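Local atomic coordinates of DNA mismatch repair protein MutL (Aquifex aeolicus, PDB entry 6LZI), a protein that takes part in DNA mismatch repair, binding ADP in its Bergerat-fold ATPase domain, where it probably hydrolyses ATP. Residues V35-V40 / I47-N52; T54-E59 / F101-R106; G113-V118 / R127-P132. One frame throughout, in Å; residues are numbered along the deposited sequence.

Contact 1 (V35-V40 / I47-N52). With ADP (adenosine-5'-diphosphate), chain H.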
loop_
_atom_site.group_PDB
_atom_site.type_symbol
_atom_site.label_atom_id
_atom_site.label_comp_id
_atom_site.label_asym_id
_atom_site.label_seq_id
_atom_site.Cartn_x
_atom_site.Cartn_y
_atom_site.Cartn_z
ATOM N N VAL A 35 4.593 0.909 -8.732
ATOM C CA VAL A 35 4.939 0.095 -7.582
ATOM C C VAL A 35 4.499 -1.338 -7.842
ATOM O O VAL A 35 3.317 -1.598 -8.106
ATOM C CB VAL A 35 4.247 0.649 -6.336
ATOM C CG1 VAL A 35 4.530 -0.300 -5.135
ATOM C CG2 VAL A 35 4.720 2.110 -6.033
ATOM N N GLU A 36 5.426 -2.268 -7.716
ATOM C CA GLU A 36 5.118 -3.655 -8.030
ATOM C C GLU A 36 5.358 -4.435 -6.759
ATOM O O GLU A 36 6.449 -4.323 -6.178
ATOM C CB GLU A 36 6.065 -4.149 -9.108
ATOM C CG GLU A 36 5.812 -5.584 -9.537
ATOM C CD GLU A 36 6.812 -5.964 -10.626
ATOM O OE1 GLU A 36 6.686 -5.383 -11.732
ATOM O OE2 GLU A 36 7.753 -6.743 -10.343
ATOM N N VAL A 37 4.350 -5.216 -6.334
ATOM C CA VAL A 37 4.475 -6.052 -5.158
ATOM C C VAL A 37 4.312 -7.514 -5.520
ATOM O O VAL A 37 3.388 -7.893 -6.257
ATOM C CB VAL A 37 3.387 -5.688 -4.139
ATOM C CG1 VAL A 37 3.556 -6.501 -2.834
ATOM C CG2 VAL A 37 3.394 -4.142 -3.834
ATOM N N GLU A 38 5.146 -8.364 -4.918
ATOM C CA GLU A 38 5.010 -9.808 -5.103
ATOM C C GLU A 38 5.077 -10.446 -3.735
ATOM O O GLU A 38 5.924 -10.096 -2.924
ATOM C CB GLU A 38 6.108 -10.363 -6.028
ATOM C CG GLU A 38 6.091 -11.855 -5.982
ATOM C CD GLU A 38 6.987 -12.472 -7.018
ATOM O OE1 GLU A 38 7.924 -11.746 -7.469
ATOM O OE2 GLU A 38 6.736 -13.667 -7.367
ATOM N N ILE A 39 4.158 -11.384 -3.466
ATOM C CA ILE A 39 4.276 -12.144 -2.245
ATOM C C ILE A 39 4.228 -13.616 -2.600
ATOM O O ILE A 39 3.605 -14.020 -3.607
ATOM C CB ILE A 39 3.161 -11.782 -1.241
ATOM C CG1 ILE A 39 1.817 -11.968 -1.876
ATOM C CG2 ILE A 39 3.255 -10.266 -0.799
ATOM C CD1 ILE A 39 0.726 -11.896 -0.820
ATOM N N VAL A 40 4.922 -14.403 -1.791
ATOM C CA VAL A 40 4.928 -15.866 -1.924
ATOM C C VAL A 40 4.607 -16.390 -0.540
ATOM O O VAL A 40 5.261 -15.980 0.420
ATOM C CB VAL A 40 6.303 -16.352 -2.409
ATOM C CG1 VAL A 40 6.345 -17.924 -2.623
ATOM C CG2 VAL A 40 6.669 -15.653 -3.745
ATOM N N ILE A 47 8.418 -11.389 0.345
ATOM C CA ILE A 47 7.797 -10.126 0.026
ATOM C C ILE A 47 8.805 -9.350 -0.789
ATOM O O ILE A 47 9.947 -9.134 -0.318
ATOM C CB ILE A 47 7.503 -9.350 1.349
ATOM C CG1 ILE A 47 6.462 -10.112 2.200
ATOM C CG2 ILE A 47 6.929 -7.983 1.090
ATOM C CD1 ILE A 47 6.695 -9.900 3.682
ATOM N N ARG A 48 8.397 -8.905 -1.991
ATOM C CA ARG A 48 9.238 -8.117 -2.887
ATOM C C ARG A 48 8.461 -6.873 -3.304
ATOM O O ARG A 48 7.271 -6.974 -3.650
ATOM C CB ARG A 48 9.630 -8.920 -4.139
ATOM C CG ARG A 48 10.511 -8.091 -4.989
ATOM C CD ARG A 48 11.051 -8.868 -6.196
ATOM N NE ARG A 48 9.947 -9.380 -7.000
ATOM C CZ ARG A 48 9.338 -8.694 -7.952
ATOM N NH1 ARG A 48 9.706 -7.429 -8.235
ATOM N NH2 ARG A 48 8.345 -9.272 -8.611
ATOM N N VAL A 49 9.109 -5.704 -3.192
ATOM C CA VAL A 49 8.511 -4.444 -3.637
ATOM C C VAL A 49 9.513 -3.733 -4.505
ATOM O O VAL A 49 10.619 -3.417 -4.062
ATOM C CB VAL A 49 8.087 -3.571 -2.441
ATOM C CG1 VAL A 49 7.467 -2.207 -2.882
ATOM C CG2 VAL A 49 7.059 -4.274 -1.607
ATOM N N LYS A 50 9.088 -3.426 -5.705
ATOM C CA LYS A 50 9.887 -2.831 -6.732
ATOM C C LYS A 50 9.213 -1.509 -7.045
ATOM O O LYS A 50 7.986 -1.464 -7.214
ATOM C CB LYS A 50 9.895 -3.678 -7.953
ATOM C CG LYS A 50 10.847 -3.109 -9.076
ATOM C CD LYS A 50 10.685 -4.129 -10.191
ATOM C CE LYS A 50 11.598 -3.819 -11.382
ATOM N NZ LYS A 50 10.981 -2.647 -12.025
ATOM N N ASP A 51 10.029 -0.485 -7.216
ATOM C CA ASP A 51 9.532 0.828 -7.623
ATOM C C ASP A 51 10.502 1.498 -8.592
ATOM O O ASP A 51 11.689 1.107 -8.719
ATOM C CB ASP A 51 9.278 1.732 -6.369
ATOM C CG ASP A 51 10.541 2.235 -5.702
ATOM O OD1 ASP A 51 11.443 2.837 -6.390
ATOM O OD2 ASP A 51 10.680 1.982 -4.452
ATOM N N ASN A 52 9.969 2.512 -9.303
ATOM C CA ASN A 52 10.730 3.304 -10.252
ATOM C C ASN A 52 10.923 4.731 -9.729
ATOM O O ASN A 52 10.935 5.678 -10.512
ATOM C CB ASN A 52 10.020 3.320 -11.622
ATOM C CG ASN A 52 8.680 4.071 -11.564
ATOM O OD1 ASN A 52 8.174 4.386 -10.468
ATOM N ND2 ASN A 52 8.117 4.425 -12.736
HETATM P PB ADP H . 11.822 6.418 6.950
HETATM O O1B ADP H . 11.138 6.089 5.666
HETATM O O2B ADP H . 12.842 7.576 6.789
HETATM O O3B ADP H . 10.838 6.722 8.058
HETATM P PA ADP H . 12.860 3.787 6.488
HETATM O O1A ADP H . 13.653 2.837 7.338
HETATM O O2A ADP H . 11.558 3.257 5.992
HETATM O O3A ADP H . 12.671 5.148 7.415
HETATM O "O5'" ADP H . 13.675 4.140 5.139
HETATM C "C5'" ADP H . 14.891 4.817 5.465
HETATM C "C4'" ADP H . 15.330 5.712 4.310
HETATM O "O4'" ADP H . 15.694 4.905 3.218
HETATM C "C3'" ADP H . 14.299 6.681 3.770
HETATM O "O3'" ADP H . 14.395 7.942 4.487
HETATM C "C2'" ADP H . 14.760 6.883 2.339
HETATM O "O2'" ADP H . 15.831 7.877 2.448
HETATM C "C1'" ADP H . 15.409 5.563 2.000
HETATM N N9 ADP H . 14.523 4.673 1.261
HETATM C C8 ADP H . 13.886 3.559 1.717
HETATM N N7 ADP H . 13.165 2.970 0.726
HETATM C C5 ADP H . 13.348 3.766 -0.359
HETATM C C6 ADP H . 12.847 3.697 -1.734
HETATM N N6 ADP H . 11.997 2.698 -2.100
HETATM N N1 ADP H . 13.243 4.677 -2.593
HETATM C C2 ADP H . 14.085 5.699 -2.147
HETATM N N3 ADP H . 14.594 5.806 -0.922
HETATM C C4 ADP H . 14.250 4.843 -0.024
#
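An antiparallel beta hairpin of the Bergerat ATP-binding fold pairs V35-I39 with I47-D51, five bridges in succession, and its strand directions lie at 167°. E36 with K50 and E38 with R48 are the hydrogen-bonded pairs; E36 N reaches K50 O at 2.7 Å and E38 N reaches R48 O at 2.8 Å. On the face bearing E36, E38 and R48, the arginine bends at its third torsion (chi3 58°), which turns its guanidinium across the two extended glutamates. NH1 and NH2 both give to E36 OE2, at 3.0 Å from NH1, while NE and NH2 both give to E38 OE1, at 2.8 Å from NH2. Each accepting oxygen lies within a few degrees of the guanidinium plane, yet both carboxylates stand almost perpendicular to it. E136, on adjoining strand 134-140, also bridges R48 NH1. The other face is apolar as far as acidic D51: V35 CG1 meets V49 CG1 at 4.2 Å and I39 CG2 meets I47 CG1 at 4.4 Å, with helix 16-29 packed against I47 and V49. D51 turns to the nucleotide, its OD2 accepting from ADP N6 at 2.8 Å and also bonded to S27 OG. Four bonds to E36 and E38, with E136 as a further partner, fix the rotation of R48, and its charge probably offsets the clustered acids, while D51 recognises the adenine amino group.

Contact 2 (T54-E59 / F101-R106). With ADP (adenosine-5'-diphosphate), chain H.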
loop_
_atom_site.group_PDB
_atom_site.type_symbol
_atom_site.label_atom_id
_atom_site.label_comp_id
_atom_site.label_asym_id
_atom_site.label_seq_id
_atom_site.Cartn_x
_atom_site.Cartn_y
_atom_site.Cartn_z
ATOM N N THR A 54 13.155 7.543 -7.167
ATOM C CA THR A 54 14.432 8.203 -7.378
ATOM C C THR A 54 15.621 7.350 -6.975
ATOM O O THR A 54 16.757 7.730 -7.251
ATOM C CB THR A 54 14.474 9.512 -6.564
ATOM O OG1 THR A 54 14.668 9.181 -5.183
ATOM C CG2 THR A 54 13.183 10.186 -6.667
ATOM N N GLY A 55 15.386 6.245 -6.251
ATOM C CA GLY A 55 16.474 5.433 -5.757
ATOM C C GLY A 55 17.278 6.095 -4.635
ATOM O O GLY A 55 16.905 7.117 -4.048
ATOM N N ILE A 56 18.357 5.405 -4.289
ATOM C CA ILE A 56 19.185 5.718 -3.129
ATOM C C ILE A 56 20.614 5.764 -3.627
ATOM O O ILE A 56 21.029 4.877 -4.394
ATOM C CB ILE A 56 19.017 4.679 -1.995
ATOM C CG1 ILE A 56 17.527 4.552 -1.621
ATOM C CG2 ILE A 56 19.830 5.059 -0.755
ATOM C CD1 ILE A 56 17.161 3.203 -1.058
ATOM N N HIS A 57 21.333 6.837 -3.272
ATOM C CA HIS A 57 22.706 6.969 -3.717
ATOM C C HIS A 57 23.491 5.802 -3.149
ATOM O O HIS A 57 23.201 5.375 -2.018
ATOM C CB HIS A 57 23.349 8.276 -3.249
ATOM C CG HIS A 57 24.678 8.528 -3.884
ATOM N ND1 HIS A 57 25.839 7.930 -3.442
ATOM C CD2 HIS A 57 25.024 9.265 -4.968
ATOM C CE1 HIS A 57 26.843 8.303 -4.211
ATOM N NE2 HIS A 57 26.375 9.108 -5.150
ATOM N N PRO A 58 24.444 5.235 -3.899
ATOM C CA PRO A 58 25.269 4.149 -3.329
ATOM C C PRO A 58 25.868 4.463 -1.963
ATOM O O PRO A 58 25.971 3.560 -1.120
ATOM C CB PRO A 58 26.386 3.975 -4.376
ATOM C CG PRO A 58 25.792 4.426 -5.650
ATOM C CD PRO A 58 24.859 5.562 -5.278
ATOM N N GLU A 59 26.304 5.709 -1.734
ATOM C CA GLU A 59 26.885 6.062 -0.439
ATOM C C GLU A 59 25.879 5.974 0.705
ATOM O O GLU A 59 26.293 5.893 1.870
ATOM C CB GLU A 59 27.505 7.466 -0.496
ATOM C CG GLU A 59 28.587 7.580 -1.554
ATOM C CD GLU A 59 29.517 8.751 -1.327
ATOM O OE1 GLU A 59 30.300 8.672 -0.361
ATOM O OE2 GLU A 59 29.473 9.737 -2.106
ATOM N N PHE A 101 17.183 -10.383 4.129
ATOM C CA PHE A 101 16.773 -9.099 3.582
ATOM C C PHE A 101 17.727 -8.711 2.471
ATOM O O PHE A 101 18.943 -8.663 2.687
ATOM C CB PHE A 101 16.796 -8.054 4.726
ATOM C CG PHE A 101 16.489 -6.648 4.290
ATOM C CD1 PHE A 101 17.522 -5.799 3.909
ATOM C CD2 PHE A 101 15.189 -6.113 4.432
ATOM C CE1 PHE A 101 17.224 -4.479 3.525
ATOM C CE2 PHE A 101 14.915 -4.804 4.038
ATOM C CZ PHE A 101 15.906 -3.999 3.618
ATOM N N LYS A 102 17.205 -8.395 1.284
ATOM C CA LYS A 102 18.057 -7.731 0.314
ATOM C C LYS A 102 17.456 -6.388 -0.079
ATOM O O LYS A 102 16.260 -6.271 -0.260
ATOM C CB LYS A 102 18.249 -8.579 -0.964
ATOM C CG LYS A 102 19.161 -9.769 -0.806
ATOM C CD LYS A 102 19.460 -10.416 -2.134
ATOM C CE LYS A 102 20.148 -11.779 -1.919
ATOM N NZ LYS A 102 19.859 -12.641 -3.107
ATOM N N LEU A 103 18.278 -5.389 -0.261
ATOM C CA LEU A 103 17.770 -4.160 -0.875
ATOM C C LEU A 103 18.708 -3.787 -2.005
ATOM O O LEU A 103 19.902 -3.698 -1.792
ATOM C CB LEU A 103 17.725 -3.017 0.115
ATOM C CG LEU A 103 17.341 -1.574 -0.358
ATOM C CD1 LEU A 103 16.562 -0.761 0.753
ATOM C CD2 LEU A 103 18.506 -0.758 -0.751
ATOM N N ARG A 104 18.186 -3.606 -3.206
ATOM C CA ARG A 104 19.003 -3.094 -4.288
ATOM C C ARG A 104 18.407 -1.768 -4.757
ATOM O O ARG A 104 17.190 -1.603 -4.771
ATOM C CB ARG A 104 19.119 -4.117 -5.458
ATOM C CG ARG A 104 17.803 -4.449 -6.208
ATOM C CD ARG A 104 18.140 -5.511 -7.299
ATOM N NE ARG A 104 18.524 -6.761 -6.615
ATOM C CZ ARG A 104 17.626 -7.645 -6.168
ATOM N NH1 ARG A 104 16.321 -7.401 -6.307
ATOM N NH2 ARG A 104 18.013 -8.777 -5.542
ATOM N N SER A 105 19.265 -0.820 -5.110
ATOM C CA SER A 105 18.791 0.518 -5.531
ATOM C C SER A 105 19.787 1.186 -6.476
ATOM O O SER A 105 21.012 1.114 -6.300
ATOM C CB SER A 105 18.547 1.450 -4.325
ATOM O OG SER A 105 17.901 2.635 -4.723
ATOM N N ARG A 106 19.238 1.832 -7.498
ATOM C CA ARG A 106 19.993 2.595 -8.447
ATOM C C ARG A 106 19.468 4.032 -8.366
ATOM O O ARG A 106 18.271 4.278 -8.578
ATOM C CB ARG A 106 19.810 2.052 -9.842
ATOM C CG ARG A 106 20.655 2.864 -10.860
ATOM C CD ARG A 106 20.469 2.266 -12.282
ATOM N NE ARG A 106 20.820 3.231 -13.315
ATOM C CZ ARG A 106 20.606 3.002 -14.611
ATOM N NH1 ARG A 106 20.107 1.820 -14.983
ATOM N NH2 ARG A 106 20.847 3.947 -15.521
HETATM P PB ADP H . 11.822 6.418 6.950
HETATM O O1B ADP H . 11.138 6.089 5.666
HETATM O O2B ADP H . 12.842 7.576 6.789
HETATM O O3B ADP H . 10.838 6.722 8.058
HETATM P PA ADP H . 12.860 3.787 6.488
HETATM O O1A ADP H . 13.653 2.837 7.338
HETATM O O2A ADP H . 11.558 3.257 5.992
HETATM O O3A ADP H . 12.671 5.148 7.415
HETATM O "O5'" ADP H . 13.675 4.140 5.139
HETATM C "C5'" ADP H . 14.891 4.817 5.465
HETATM C "C4'" ADP H . 15.330 5.712 4.310
HETATM O "O4'" ADP H . 15.694 4.905 3.218
HETATM C "C3'" ADP H . 14.299 6.681 3.770
HETATM O "O3'" ADP H . 14.395 7.942 4.487
HETATM C "C2'" ADP H . 14.760 6.883 2.339
HETATM O "O2'" ADP H . 15.831 7.877 2.448
HETATM C "C1'" ADP H . 15.409 5.563 2.000
HETATM N N9 ADP H . 14.523 4.673 1.261
HETATM C C8 ADP H . 13.886 3.559 1.717
HETATM N N7 ADP H . 13.165 2.970 0.726
HETATM C C5 ADP H . 13.348 3.766 -0.359
HETATM C C6 ADP H . 12.847 3.697 -1.734
HETATM N N6 ADP H . 11.997 2.698 -2.100
HETATM N N1 ADP H . 13.243 4.677 -2.593
HETATM C C2 ADP H . 14.085 5.699 -2.147
HETATM N N3 ADP H . 14.594 5.806 -0.922
HETATM C C4 ADP H . 14.250 4.843 -0.024
HETATM O O HOH W 1 22.728 2.995 -5.230
#
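The adenine pocket is walled here by G55, the last glycine of the DxGxG motif that begins at D51, and by I56 just after it; the two pack on S105 and L103 of strand 100-106. I56 lies between base and strand: its CG1 is 3.3 Å from ADP N3, and its CD1 touches L103 CD2 at 4.2 Å. With CG1 anti to the carbonyl carbon (chi1 -55°), the CG1-CD1 branch lies over one face of the purine, above N3 and C4, while CB rests against S105 OG. That hydroxyl oxygen is 2.8 Å from I56 N, but the bond is weak because the N-H points well off the line (127°). S105 OG is also bonded to T135 OG1 and G134 O of the adjoining strand 134-140, making it a second-shell link between loop and sheet. A water completes the join, donating to I56 O at 2.7 Å and to S105 O at 2.8 Å. G55 passes close to the end of strand 100-106, its CA making a nearly straight (168°) C-H...O contact of 3.5 Å to R106 O. Replacing I56 by an alanine would probably open a gap between base and strand, leaving the adenine face over N3 and C4 and the L103 methyl without their shared apolar partner. The base is thus held here by apolar contact, while a weak bond and a water bridge tie the loop to the sheet.

Contact 3 (G113-V118 / R127-P132)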
loop_
_atom_site.group_PDB
_atom_site.type_symbol
_atom_site.label_atom_id
_atom_site.label_comp_id
_atom_site.label_asym_id
_atom_site.label_seq_id
_atom_site.Cartn_x
_atom_site.Cartn_y
_atom_site.Cartn_z
ATOM N N GLY A 113 23.383 0.170 -10.027
ATOM C CA GLY A 113 22.797 0.044 -8.722
ATOM C C GLY A 113 23.761 -0.611 -7.747
ATOM O O GLY A 113 24.833 -1.099 -8.106
ATOM N N LYS A 114 23.334 -0.621 -6.481
ATOM C CA LYS A 114 24.052 -1.275 -5.410
ATOM C C LYS A 114 23.076 -2.107 -4.585
ATOM O O LYS A 114 21.930 -1.697 -4.317
ATOM C CB LYS A 114 24.801 -0.206 -4.549
ATOM C CG LYS A 114 25.354 -0.740 -3.227
ATOM C CD LYS A 114 26.286 0.210 -2.532
ATOM C CE LYS A 114 27.229 0.900 -3.499
ATOM N NZ LYS A 114 28.226 0.073 -4.278
ATOM N N GLU A 115 23.552 -3.225 -4.084
ATOM C CA GLU A 115 22.688 -4.158 -3.365
ATOM C C GLU A 115 23.307 -4.475 -2.006
ATOM O O GLU A 115 24.501 -4.711 -1.917
ATOM C CB GLU A 115 22.522 -5.431 -4.188
ATOM C CG GLU A 115 21.812 -6.489 -3.363
ATOM C CD GLU A 115 21.573 -7.729 -4.117
ATOM O OE1 GLU A 115 20.916 -7.657 -5.145
ATOM O OE2 GLU A 115 22.067 -8.783 -3.687
ATOM N N ILE A 116 22.509 -4.427 -0.950
ATOM C CA ILE A 116 22.994 -4.789 0.380
ATOM C C ILE A 116 22.192 -5.984 0.852
ATOM O O ILE A 116 20.996 -6.119 0.560
ATOM C CB ILE A 116 22.870 -3.611 1.370
ATOM C CG1 ILE A 116 23.443 -3.985 2.732
ATOM C CG2 ILE A 116 21.423 -3.156 1.542
ATOM C CD1 ILE A 116 24.029 -2.810 3.505
ATOM N N GLU A 117 22.859 -6.904 1.511
ATOM C CA GLU A 117 22.214 -8.117 1.961
ATOM C C GLU A 117 22.399 -8.247 3.474
ATOM O O GLU A 117 23.471 -7.955 4.015
ATOM C CB GLU A 117 22.755 -9.368 1.233
ATOM C CG GLU A 117 22.070 -10.632 1.720
ATOM C CD GLU A 117 22.477 -11.884 0.935
ATOM O OE1 GLU A 117 23.522 -11.836 0.281
ATOM O OE2 GLU A 117 21.753 -12.900 0.972
ATOM N N VAL A 118 21.316 -8.587 4.161
ATOM C CA VAL A 118 21.328 -8.581 5.624
ATOM C C VAL A 118 20.588 -9.826 6.066
ATOM O O VAL A 118 19.583 -10.205 5.461
ATOM C CB VAL A 118 20.673 -7.310 6.211
ATOM C CG1 VAL A 118 20.459 -7.431 7.705
ATOM C CG2 VAL A 118 21.504 -6.067 5.871
ATOM N N ARG A 127 27.050 -5.316 -3.070
ATOM C CA ARG A 127 27.434 -5.692 -4.421
ATOM C C ARG A 127 26.994 -4.592 -5.373
ATOM O O ARG A 127 25.941 -3.986 -5.183
ATOM C CB ARG A 127 26.772 -7.006 -4.829
ATOM C CG ARG A 127 27.397 -8.289 -4.221
ATOM C CD ARG A 127 26.402 -9.431 -4.282
ATOM N NE ARG A 127 25.811 -9.678 -2.971
ATOM C CZ ARG A 127 24.572 -10.114 -2.794
ATOM N NH1 ARG A 127 23.799 -10.348 -3.846
ATOM N NH2 ARG A 127 24.104 -10.307 -1.573
ATOM N N ARG A 128 27.774 -4.416 -6.450
ATOM C CA ARG A 128 27.309 -3.604 -7.579
ATOM C C ARG A 128 26.370 -4.420 -8.458
ATOM O O ARG A 128 26.613 -5.598 -8.702
ATOM C CB ARG A 128 28.507 -3.128 -8.400
ATOM C CG ARG A 128 29.502 -2.312 -7.586
ATOM C CD ARG A 128 30.885 -2.179 -8.293
ATOM N NE ARG A 128 30.770 -1.696 -9.679
ATOM C CZ ARG A 128 31.681 -1.912 -10.627
ATOM N NH1 ARG A 128 32.787 -2.649 -10.358
ATOM N NH2 ARG A 128 31.486 -1.427 -11.868
ATOM N N VAL A 129 25.278 -3.821 -8.908
ATOM C CA VAL A 129 24.275 -4.592 -9.660
ATOM C C VAL A 129 23.761 -3.763 -10.815
ATOM O O VAL A 129 23.614 -2.540 -10.697
ATOM C CB VAL A 129 23.103 -5.095 -8.780
ATOM C CG1 VAL A 129 23.617 -6.043 -7.683
ATOM C CG2 VAL A 129 22.344 -3.920 -8.144
ATOM N N GLY A 130 23.510 -4.432 -11.956
ATOM C CA GLY A 130 22.826 -3.743 -13.049
ATOM C C GLY A 130 21.313 -3.788 -12.867
ATOM O O GLY A 130 20.747 -4.872 -12.695
ATOM N N MET A 131 20.640 -2.637 -12.885
ATOM C CA MET A 131 19.200 -2.591 -12.645
ATOM C C MET A 131 18.664 -1.312 -13.242
ATOM O O MET A 131 19.438 -0.406 -13.526
ATOM C CB MET A 131 18.876 -2.633 -11.147
ATOM C CG MET A 131 19.647 -1.627 -10.361
ATOM S SD MET A 131 19.304 -1.802 -8.608
ATOM C CE MET A 131 17.597 -1.432 -8.379
ATOM N N PRO A 132 17.348 -1.202 -13.419
ATOM C CA PRO A 132 16.777 0.110 -13.756
ATOM C C PRO A 132 16.860 1.065 -12.562
ATOM O O PRO A 132 16.938 0.659 -11.397
ATOM C CB PRO A 132 15.307 -0.193 -14.093
ATOM C CG PRO A 132 15.182 -1.691 -14.159
ATOM C CD PRO A 132 16.296 -2.246 -13.293
#
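E115 sets its CG anti to the backbone N (chi1 171°) and runs on extended, while R127 starts with its CG beside the backbone N (chi1 -76°) and bends at its third torsion (chi3 -104°); the two chains therefore lie side by side and their charged ends point the same way. E115 OE2 is modelled over one face of the R127 guanidinium, nearest NH1, at a separation too short to be trusted. E117, two residues further along the same strand and on the same face, reaches the arginine from another direction: its extended chain crosses R127 obliquely and OE1 lies 2.5 Å from NH2, a salt bridge whose shortness may reflect uncertain placement of the arginine's end. Beside this network E115 CB lies on V129 CG1 at 3.7 Å, and the other branch of the valine comes against the glycine backbone, V129 CG2 lying 3.6 Å from G113 C. M131, beyond the end of strand 122-129, brings its CG to 3.9 Å from G113 CA, where the absence of a side chain lets the thioether chain come in. Backbone bonds close the hairpin at two hydrogen-bonded pairs, G113 with V129 and E115 with R127, E115 N reaching R127 O at 2.7 Å. E115 OE1 is also bridged to R104 NE on the neighbouring strand, and R128 pairs with E112. E115 and E117 probably share the charge of R127 at strand 122-129, one of the sheet's two outermost strands, and E115, through its bridge to R104, probably ties that strand to strand 100-106 across strand 113-119.

In the fold
Along the chain the three contacts are in series; none encloses or crosses another. Contact 1 closes the short hairpin of strands 34-40 and 46-51. The chain then passes directly into 54-59, and contact 2 closes a much longer loop, which includes the unmodelled residues 66-89 and helix 91-96, by bringing that segment against strand 100-106. Contact 3 closes the next hairpin, of strands 113-119 and 122-129, at one border of the eight-stranded mixed sheet that all three contacts reach. Strand 134-140 stands between the hairpin of contact 1 and strand 100-106. Contacts 1 and 2 both reach ADP; contacts 2 and 3 join directly, R106 NH1 lying 2.7 Å from M131 O.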